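Local atomic coordinates of R-imine reductase (Streptomyces kanamyceticus, PDB entry 3ZGY), a protein that catalyses the NADPH-dependent, R-selective reduction of an imine substrate. Residues 92-97 with 118-123; 99-104 with 125-130; 107-112 with 150-155. All blocks are in the same frame, centred on the assembly; numbering follows the deposited sequence.

Interaction 1 of 3, residues 92-97 with 118-123; sequences LLDPLD and RERAAW
A salt-bridge network of Asp94, Arg120 and Glu119 ties the C-terminal region of helix 86-93 to the flank of helix 114-126 in the Rossmann-type nucleotide-binding domain. Both terminal nitrogens of Arg120 converge on one carboxylate oxygen: NH2 lies 2.8 Å and NH1 3.0 Å from Asp94 OD1. That oxygen sits near the guanidinium plane and takes NH2 on its syn lone pair, although the carboxylate is turned 55° from the guanidinium. Arginine suits the place because its third nitrogen still has work to do: NE donates to Glu119 OE1 at 2.9 Å, so acids at two edges of the group fix its rotation. Bends at chi2 and chi3 (-74° and 93°) fold the Arg120 chain back until NH1 lies over the centre of the Trp123 ring, 3.3 Å above its plane. Leu93 supplies the apolar half, crossing the indole at about a right angle with CB 3.6 Å from Trp123 CH2. Tryptophan's broad ring accommodates both neighbours. Asp94 OD2 is engaged by His90, one turn back on helix 86-93. Leu93 and Trp123 both touch Leu106 of strand 105-108, while Arg120 reaches Tyr131 of strand 130-136.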
loop_
_atom_site.group_PDB
_atom_site.type_symbol
_atom_site.label_atom_id
_atom_site.label_comp_id
_atom_site.label_asym_id
_atom_site.label_seq_id
_atom_site.Cartn_x
_atom_site.Cartn_y
_atom_site.Cartn_z
ATOM N N LEU D 92 -23.310 -17.240 -21.012
ATOM C CA LEU D 92 -22.698 -18.119 -21.979
ATOM C C LEU D 92 -22.820 -19.551 -21.599
ATOM O O LEU D 92 -22.934 -20.388 -22.479
ATOM C CB LEU D 92 -21.222 -17.790 -22.124
ATOM C CG LEU D 92 -20.932 -16.382 -22.625
ATOM C CD1 LEU D 92 -19.435 -16.204 -22.733
ATOM C CD2 LEU D 92 -21.606 -16.170 -23.966
ATOM N N LEU D 93 -22.746 -19.857 -20.307
ATOM C CA LEU D 93 -22.662 -21.243 -19.879
ATOM C C LEU D 93 -24.024 -21.883 -19.462
ATOM O O LEU D 93 -24.230 -23.054 -19.686
ATOM C CB LEU D 93 -21.693 -21.357 -18.730
ATOM C CG LEU D 93 -20.249 -20.978 -19.030
ATOM C CD1 LEU D 93 -19.356 -21.370 -17.862
ATOM C CD2 LEU D 93 -19.761 -21.624 -20.315
ATOM N N ASP D 94 -24.934 -21.109 -18.860
ATOM C CA ASP D 94 -26.175 -21.682 -18.359
ATOM C C ASP D 94 -26.965 -22.366 -19.474
ATOM O O ASP D 94 -27.489 -23.448 -19.274
ATOM C CB ASP D 94 -27.014 -20.641 -17.587
ATOM C CG ASP D 94 -26.396 -20.241 -16.214
ATOM O OD1 ASP D 94 -25.480 -20.922 -15.741
ATOM O OD2 ASP D 94 -26.857 -19.262 -15.570
ATOM N N PRO D 95 -27.035 -21.769 -20.669
ATOM C CA PRO D 95 -27.847 -22.410 -21.699
ATOM C C PRO D 95 -27.321 -23.721 -22.217
ATOM O O PRO D 95 -27.968 -24.303 -23.048
ATOM C CB PRO D 95 -27.830 -21.400 -22.837
ATOM C CG PRO D 95 -27.565 -20.093 -22.192
ATOM C CD PRO D 95 -26.648 -20.404 -21.052
ATOM N N LEU D 96 -26.159 -24.189 -21.775
ATOM C CA LEU D 96 -25.582 -25.415 -22.338
ATOM C C LEU D 96 -26.371 -26.646 -21.929
ATOM O O LEU D 96 -26.856 -26.692 -20.814
ATOM C CB LEU D 96 -24.135 -25.587 -21.869
ATOM C CG LEU D 96 -23.090 -24.596 -22.365
ATOM C CD1 LEU D 96 -21.758 -24.949 -21.747
ATOM C CD2 LEU D 96 -22.975 -24.599 -23.879
ATOM N N ASP D 97 -26.479 -27.632 -22.827
ATOM C CA ASP D 97 -26.956 -28.983 -22.459
ATOM C C ASP D 97 -26.288 -29.477 -21.202
ATOM O O ASP D 97 -25.100 -29.206 -20.971
ATOM C CB ASP D 97 -26.633 -30.074 -23.513
ATOM C CG ASP D 97 -27.498 -29.980 -24.738
ATOM O OD1 ASP D 97 -28.461 -29.177 -24.723
ATOM O OD2 ASP D 97 -27.227 -30.714 -25.723
ATOM N N ARG D 118 -18.461 -19.437 -5.427
ATOM C CA ARG D 118 -19.028 -20.588 -4.777
ATOM C C ARG D 118 -20.306 -21.059 -5.463
ATOM O O ARG D 118 -20.531 -22.246 -5.536
ATOM C CB ARG D 118 -19.215 -20.306 -3.319
ATOM C CG ARG D 118 -17.869 -20.105 -2.627
ATOM C CD ARG D 118 -18.001 -19.711 -1.155
ATOM N NE ARG D 118 -16.697 -19.713 -0.507
ATOM C CZ ARG D 118 -16.235 -18.750 0.289
ATOM N NH1 ARG D 118 -16.942 -17.618 0.567
ATOM N NH2 ARG D 118 -15.040 -18.897 0.827
ATOM N N GLU D 119 -21.069 -20.160 -6.056
ATOM C CA GLU D 119 -22.255 -20.535 -6.840
ATOM C C GLU D 119 -21.866 -21.329 -8.072
ATOM O O GLU D 119 -22.453 -22.384 -8.353
ATOM C CB GLU D 119 -23.039 -19.320 -7.292
ATOM C CG GLU D 119 -24.402 -19.606 -7.935
ATOM C CD GLU D 119 -24.333 -19.932 -9.426
ATOM O OE1 GLU D 119 -23.540 -19.295 -10.170
ATOM O OE2 GLU D 119 -25.055 -20.876 -9.854
ATOM N N ARG D 120 -20.866 -20.843 -8.802
ATOM C CA ARG D 120 -20.450 -21.551 -10.003
ATOM C C ARG D 120 -19.875 -22.912 -9.694
ATOM O O ARG D 120 -20.150 -23.861 -10.403
ATOM C CB ARG D 120 -19.417 -20.757 -10.799
ATOM C CG ARG D 120 -19.999 -19.608 -11.578
ATOM C CD ARG D 120 -20.757 -20.051 -12.790
ATOM N NE ARG D 120 -22.171 -20.215 -12.525
ATOM C CZ ARG D 120 -23.053 -20.550 -13.456
ATOM N NH1 ARG D 120 -22.658 -20.754 -14.681
ATOM N NH2 ARG D 120 -24.323 -20.691 -13.149
ATOM N N ALA D 121 -19.097 -23.004 -8.620
ATOM C CA ALA D 121 -18.662 -24.308 -8.147
ATOM C C ALA D 121 -19.831 -25.258 -7.917
ATOM O O ALA D 121 -19.815 -26.373 -8.441
ATOM C CB ALA D 121 -17.851 -24.173 -6.888
ATOM N N ALA D 122 -20.869 -24.836 -7.177
ATOM C CA ALA D 122 -22.055 -25.700 -7.046
ATOM C C ALA D 122 -22.685 -26.070 -8.416
ATOM O O ALA D 122 -23.023 -27.218 -8.702
ATOM C CB ALA D 122 -23.060 -25.048 -6.147
ATOM N N TRP D 123 -22.778 -25.085 -9.289
ATOM C CA TRP D 123 -23.380 -25.275 -10.604
ATOM C C TRP D 123 -22.583 -26.230 -11.449
ATOM O O TRP D 123 -23.119 -27.170 -12.011
ATOM C CB TRP D 123 -23.472 -23.939 -11.301
ATOM C CG TRP D 123 -23.850 -23.994 -12.664
ATOM C CD1 TRP D 123 -25.059 -23.967 -13.119
ATOM C CD2 TRP D 123 -22.978 -24.016 -13.803
ATOM N NE1 TRP D 123 -25.055 -24.030 -14.472
ATOM C CE2 TRP D 123 -23.784 -24.078 -14.925
ATOM C CE3 TRP D 123 -21.595 -23.979 -13.967
ATOM C CZ2 TRP D 123 -23.289 -24.068 -16.203
ATOM C CZ3 TRP D 123 -21.096 -24.017 -15.236
ATOM C CH2 TRP D 123 -21.940 -24.063 -16.344
#

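Interaction 2 of 3, residues 99-104 with 125-130; sequences TALQGR and DGRGAD
Arg127 and Leu101 lie against each other where helix 114-126 ends and the loop before strand 105-108 turns, and with Arg104 they build most of this surface contact. Leu101 points its side chain toward the other segment: CD1 stands 4.3 Å from Arg127 CG, and CB packs 4.0 Å from Ala129 CB. A leucine fits because Leu101 is buried, its side chain also touching Val73 of helix 69-75. Arg127 contributes mainly its chain and its carbonyl. A water joins the two backbones here, accepting from Leu101 N and donating to Arg127 O, 2.9 Å from each. The guanidinium instead turns to the backbone of Asp94, a task for a long side chain.

Arg104 takes part through its backbone. Its O accepts from Asp130 N at 3.0 Å, the donor lying in the carbonyl plane, while Arg104 NE donates to Ser76 O. The methyl of Ala129 packs beside the same carbonyl. A second bond runs from Gly103 N to Gly128 O, 3.0 Å long with an angle of 161° at the hydrogen. Both glycines have positive phi, a conformation readily adopted without a CB: Gly103 in the type II turn from Leu101 to Arg104, and Gly128 as the C-prime residue of the Schellman motif that ends the helix. The Arg104-Asp130 bond stands at the start of the parallel pairing of strands 105-108 and 130-136, which Asp130 continues with Leu106. The chemistry is chiefly that of backbone amides and one bridging water, with a small apolar patch, so the contact depends on the course of the backbone more than on polar side-chain ends.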
loop_
_atom_site.group_PDB
_atom_site.type_symbol
_atom_site.label_atom_id
_atom_site.label_comp_id
_atom_site.label_asym_id
_atom_site.label_seq_id
_atom_site.Cartn_x
_atom_site.Cartn_y
_atom_site.Cartn_z
ATOM N N THR D 99 -25.317 -32.371 -20.559
ATOM C CA THR D 99 -24.209 -33.295 -20.866
ATOM C C THR D 99 -22.891 -32.556 -21.249
ATOM O O THR D 99 -21.811 -33.080 -21.019
ATOM C CB THR D 99 -24.590 -34.311 -21.964
ATOM O OG1 THR D 99 -24.747 -33.639 -23.223
ATOM C CG2 THR D 99 -25.892 -35.042 -21.596
ATOM N N ALA D 100 -22.991 -31.348 -21.797
ATOM C CA ALA D 100 -21.838 -30.635 -22.404
ATOM C C ALA D 100 -20.532 -30.522 -21.582
ATOM O O ALA D 100 -19.439 -30.610 -22.136
ATOM C CB ALA D 100 -22.278 -29.243 -22.813
ATOM N N LEU D 101 -20.641 -30.385 -20.277
ATOM C CA LEU D 101 -19.487 -30.232 -19.443
ATOM C C LEU D 101 -19.054 -31.498 -18.727
ATOM O O LEU D 101 -18.018 -31.493 -18.068
ATOM C CB LEU D 101 -19.730 -29.113 -18.425
ATOM C CG LEU D 101 -19.877 -27.695 -18.986
ATOM C CD1 LEU D 101 -20.283 -26.750 -17.871
ATOM C CD2 LEU D 101 -18.591 -27.208 -19.603
ATOM N N GLN D 102 -19.827 -32.583 -18.847
ATOM C CA GLN D 102 -19.499 -33.837 -18.157
ATOM C C GLN D 102 -18.071 -34.264 -18.437
ATOM O O GLN D 102 -17.639 -34.391 -19.591
ATOM C CB GLN D 102 -20.423 -34.969 -18.551
ATOM C CG GLN D 102 -21.875 -34.641 -18.329
ATOM C CD GLN D 102 -22.686 -35.846 -17.916
ATOM O OE1 GLN D 102 -23.305 -36.503 -18.752
ATOM N NE2 GLN D 102 -22.690 -36.143 -16.621
ATOM N N GLY D 103 -17.333 -34.466 -17.351
ATOM C CA GLY D 103 -15.974 -34.943 -17.429
ATOM C C GLY D 103 -15.001 -33.903 -17.956
ATOM O O GLY D 103 -13.948 -34.250 -18.427
ATOM N N ARG D 104 -15.356 -32.626 -17.882
ATOM C CA ARG D 104 -14.426 -31.591 -18.282
ATOM C C ARG D 104 -14.083 -30.763 -17.099
ATOM O O ARG D 104 -14.765 -30.808 -16.081
ATOM C CB ARG D 104 -14.988 -30.720 -19.389
ATOM C CG ARG D 104 -15.716 -31.532 -20.437
ATOM C CD ARG D 104 -16.241 -30.655 -21.522
ATOM N NE ARG D 104 -15.427 -30.857 -22.690
ATOM C CZ ARG D 104 -15.635 -31.788 -23.596
ATOM N NH1 ARG D 104 -16.645 -32.594 -23.503
ATOM N NH2 ARG D 104 -14.851 -31.854 -24.655
ATOM N N ASP D 125 -20.498 -28.476 -10.376
ATOM C CA ASP D 125 -20.647 -29.799 -9.872
ATOM C C ASP D 125 -21.966 -30.473 -10.333
ATOM O O ASP D 125 -21.989 -31.628 -10.685
ATOM C CB ASP D 125 -20.587 -29.789 -8.377
ATOM C CG ASP D 125 -20.591 -31.159 -7.847
ATOM O OD1 ASP D 125 -19.530 -31.804 -7.920
ATOM O OD2 ASP D 125 -21.678 -31.622 -7.432
ATOM N N GLY D 126 -23.074 -29.760 -10.268
ATOM C CA GLY D 126 -24.322 -30.306 -10.741
ATOM C C GLY D 126 -24.287 -30.670 -12.232
ATOM O O GLY D 126 -25.109 -31.453 -12.651
ATOM N N ARG D 127 -23.425 -30.024 -13.020
ATOM C CA ARG D 127 -23.267 -30.280 -14.403
ATOM C C ARG D 127 -22.155 -31.371 -14.683
ATOM O O ARG D 127 -21.784 -31.611 -15.854
ATOM C CB ARG D 127 -22.772 -29.023 -15.071
ATOM C CG ARG D 127 -23.716 -28.005 -15.656
ATOM C CD ARG D 127 -25.147 -28.359 -15.716
ATOM N NE ARG D 127 -25.888 -27.123 -16.033
ATOM C CZ ARG D 127 -25.927 -26.545 -17.230
ATOM N NH1 ARG D 127 -25.275 -27.076 -18.291
ATOM N NH2 ARG D 127 -26.619 -25.431 -17.369
ATOM N N GLY D 128 -21.653 -32.023 -13.629
ATOM C CA GLY D 128 -20.592 -33.024 -13.724
ATOM C C GLY D 128 -19.232 -32.564 -14.226
ATOM O O GLY D 128 -18.507 -33.290 -14.907
ATOM N N ALA D 129 -18.844 -31.375 -13.828
ATOM C CA ALA D 129 -17.566 -30.868 -14.204
ATOM C C ALA D 129 -16.749 -30.599 -12.969
ATOM O O ALA D 129 -17.278 -30.363 -11.907
ATOM C CB ALA D 129 -17.728 -29.611 -15.003
ATOM N N ASP D 130 -15.439 -30.709 -13.121
ATOM C CA ASP D 130 -14.526 -30.163 -12.179
ATOM C C ASP D 130 -14.425 -28.643 -12.430
ATOM O O ASP D 130 -14.544 -28.178 -13.562
ATOM C CB ASP D 130 -13.202 -30.814 -12.408
ATOM C CG ASP D 130 -13.169 -32.206 -11.901
ATOM O OD1 ASP D 130 -13.074 -32.390 -10.639
ATOM O OD2 ASP D 130 -13.175 -33.118 -12.754
HETATM O O HOH W 1 -22.752 -30.521 -18.358
#

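Interaction 3 of 3, residues 107-112 with 150-155; sequences VNLTSG and VLLSGP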
loop_
_atom_site.group_PDB
_atom_site.type_symbol
_atom_site.label_atom_id
_atom_site.label_comp_id
_atom_site.label_asym_id
_atom_site.label_seq_id
_atom_site.Cartn_x
_atom_site.Cartn_y
_atom_site.Cartn_z
ATOM N N VAL D 107 -12.171 -23.864 -15.885
ATOM C CA VAL D 107 -11.356 -22.901 -15.103
ATOM C C VAL D 107 -11.838 -21.475 -15.390
ATOM O O VAL D 107 -11.812 -21.011 -16.533
ATOM C CB VAL D 107 -9.892 -23.013 -15.481
ATOM C CG1 VAL D 107 -9.103 -21.979 -14.733
ATOM C CG2 VAL D 107 -9.374 -24.389 -15.165
ATOM N N ASN D 108 -12.333 -20.814 -14.376
ATOM C CA ASN D 108 -13.016 -19.549 -14.593
ATOM C C ASN D 108 -12.223 -18.417 -14.014
ATOM O O ASN D 108 -12.206 -18.195 -12.807
ATOM C CB ASN D 108 -14.377 -19.587 -13.969
ATOM C CG ASN D 108 -15.176 -18.328 -14.215
ATOM O OD1 ASN D 108 -14.818 -17.455 -15.017
ATOM N ND2 ASN D 108 -16.279 -18.219 -13.502
ATOM N N LEU D 109 -11.503 -17.731 -14.887
ATOM C CA LEU D 109 -10.566 -16.704 -14.459
ATOM C C LEU D 109 -11.190 -15.297 -14.492
ATOM O O LEU D 109 -10.485 -14.306 -14.270
ATOM C CB LEU D 109 -9.318 -16.772 -15.336
ATOM C CG LEU D 109 -8.548 -18.088 -15.297
ATOM C CD1 LEU D 109 -7.361 -17.995 -16.201
ATOM C CD2 LEU D 109 -8.109 -18.430 -13.894
ATOM N N THR D 110 -12.500 -15.223 -14.754
ATOM C CA THR D 110 -13.276 -14.015 -14.571
ATOM C C THR D 110 -13.219 -13.530 -13.150
ATOM O O THR D 110 -13.250 -14.310 -12.202
ATOM C CB THR D 110 -14.745 -14.266 -14.922
ATOM O OG1 THR D 110 -14.808 -14.883 -16.203
ATOM C CG2 THR D 110 -15.519 -13.005 -14.982
ATOM N N SER D 111 -13.118 -12.213 -12.998
ATOM C CA SER D 111 -13.153 -11.562 -11.669
ATOM C C SER D 111 -14.563 -11.449 -11.124
ATOM O O SER D 111 -15.465 -11.072 -11.829
ATOM C CB SER D 111 -12.589 -10.148 -11.751
ATOM O OG SER D 111 -11.207 -10.215 -11.877
ATOM N N GLY D 112 -14.738 -11.762 -9.855
ATOM C CA GLY D 112 -16.033 -11.625 -9.189
ATOM C C GLY D 112 -15.944 -11.818 -7.687
ATOM O O GLY D 112 -14.887 -11.897 -7.139
ATOM N N VAL D 150 -1.505 -15.474 -11.382
ATOM C CA VAL D 150 -2.808 -16.066 -11.666
ATOM C C VAL D 150 -3.108 -16.959 -10.543
ATOM O O VAL D 150 -2.360 -17.888 -10.291
ATOM C CB VAL D 150 -2.767 -16.879 -12.939
ATOM C CG1 VAL D 150 -4.127 -17.456 -13.174
ATOM C CG2 VAL D 150 -2.358 -16.000 -14.097
ATOM N N LEU D 151 -4.154 -16.636 -9.803
ATOM C CA LEU D 151 -4.530 -17.404 -8.600
ATOM C C LEU D 151 -5.611 -18.405 -8.937
ATOM O O LEU D 151 -6.455 -18.150 -9.801
ATOM C CB LEU D 151 -5.015 -16.473 -7.536
ATOM C CG LEU D 151 -4.055 -15.314 -7.237
ATOM C CD1 LEU D 151 -4.695 -14.381 -6.233
ATOM C CD2 LEU D 151 -2.721 -15.796 -6.714
ATOM N N LEU D 152 -5.536 -19.573 -8.331
ATOM C CA LEU D 152 -6.487 -20.637 -8.640
ATOM C C LEU D 152 -6.924 -21.271 -7.337
ATOM O O LEU D 152 -6.111 -21.437 -6.446
ATOM C CB LEU D 152 -5.814 -21.686 -9.513
ATOM C CG LEU D 152 -5.367 -21.248 -10.898
ATOM C CD1 LEU D 152 -4.591 -22.344 -11.559
ATOM C CD2 LEU D 152 -6.524 -20.905 -11.795
ATOM N N SER D 153 -8.187 -21.642 -7.228
ATOM C CA SER D 153 -8.656 -22.285 -6.024
ATOM C C SER D 153 -9.749 -23.243 -6.398
ATOM O O SER D 153 -10.425 -23.081 -7.438
ATOM C CB SER D 153 -9.145 -21.250 -5.012
ATOM O OG SER D 153 -10.125 -20.391 -5.616
ATOM N N GLY D 154 -9.923 -24.277 -5.571
ATOM C CA GLY D 154 -10.686 -25.476 -6.006
ATOM C C GLY D 154 -9.988 -26.757 -5.643
ATOM O O GLY D 154 -8.870 -26.754 -5.115
ATOM N N PRO D 155 -10.642 -27.878 -5.891
ATOM C CA PRO D 155 -10.052 -29.102 -5.366
ATOM C C PRO D 155 -8.819 -29.526 -6.170
ATOM O O PRO D 155 -8.791 -29.346 -7.385
ATOM C CB PRO D 155 -11.185 -30.099 -5.501
ATOM C CG PRO D 155 -11.989 -29.586 -6.632
ATOM C CD PRO D 155 -11.986 -28.108 -6.406
#
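The central sheet of the Rossmann-type domain carries this contact on one of its faces, where side chains from strand 105-108 and the turn after it meet those of strand 150-153. Strand 130-136 runs between the two, and no hydrogen bond joins the segments. Leu109 is the hub. Its CD2 methyl touches Leu152 CD2 at 3.6 Å and approaches Val150 CG1 at 4.2 Å. Leu109 and Leu152 pass each other at a slant, whereas Val150 is crossed at about a right angle. With CG1 anti to the backbone N (chi1 177°), Val107 sends that methyl to Leu152 CD2, 4.1 Å away. Branched aliphatic residues suit the site, since they can bridge a whole intervening strand without leaving a polar group to satisfy. Asn108 points away from this face and shapes the turn instead: its OD1 accepts from Thr110 OG1 at 2.8 Å and from Thr110 N at 3.2 Å, the latter making an Asx turn. Ser111, just beyond, contacts NADP(+) in another structure of this protein; the cofactor is absent here. An apolar sheet face leading into a cofactor-binding loop at the C-terminal end of a parallel strand is typical of the Rossmann fold.

Interactions 1 and 2 are adjoining parts of one seam, their centres 9 Å apart and both drawing on helix 114-126. Arg127 of interaction 2 reaches into interaction 1, where its NH2 lies 2.9 Å from Asp94 O, and Leu101 CD1 packs 3.5 Å from Trp123 CH2. Interaction 3 lies deeper, its centre 14 Å from that of interaction 1 and 17 Å from that of interaction 2. It contains Ser111 of the NADP(+) site, which is empty in this model, and its Leu109 side chain is about 7 Å from that of Met30, another residue of that site. In interaction 1 the Leu93 side chain is about 8 Å from that of Val83, also of the site; interaction 2 lies away from it.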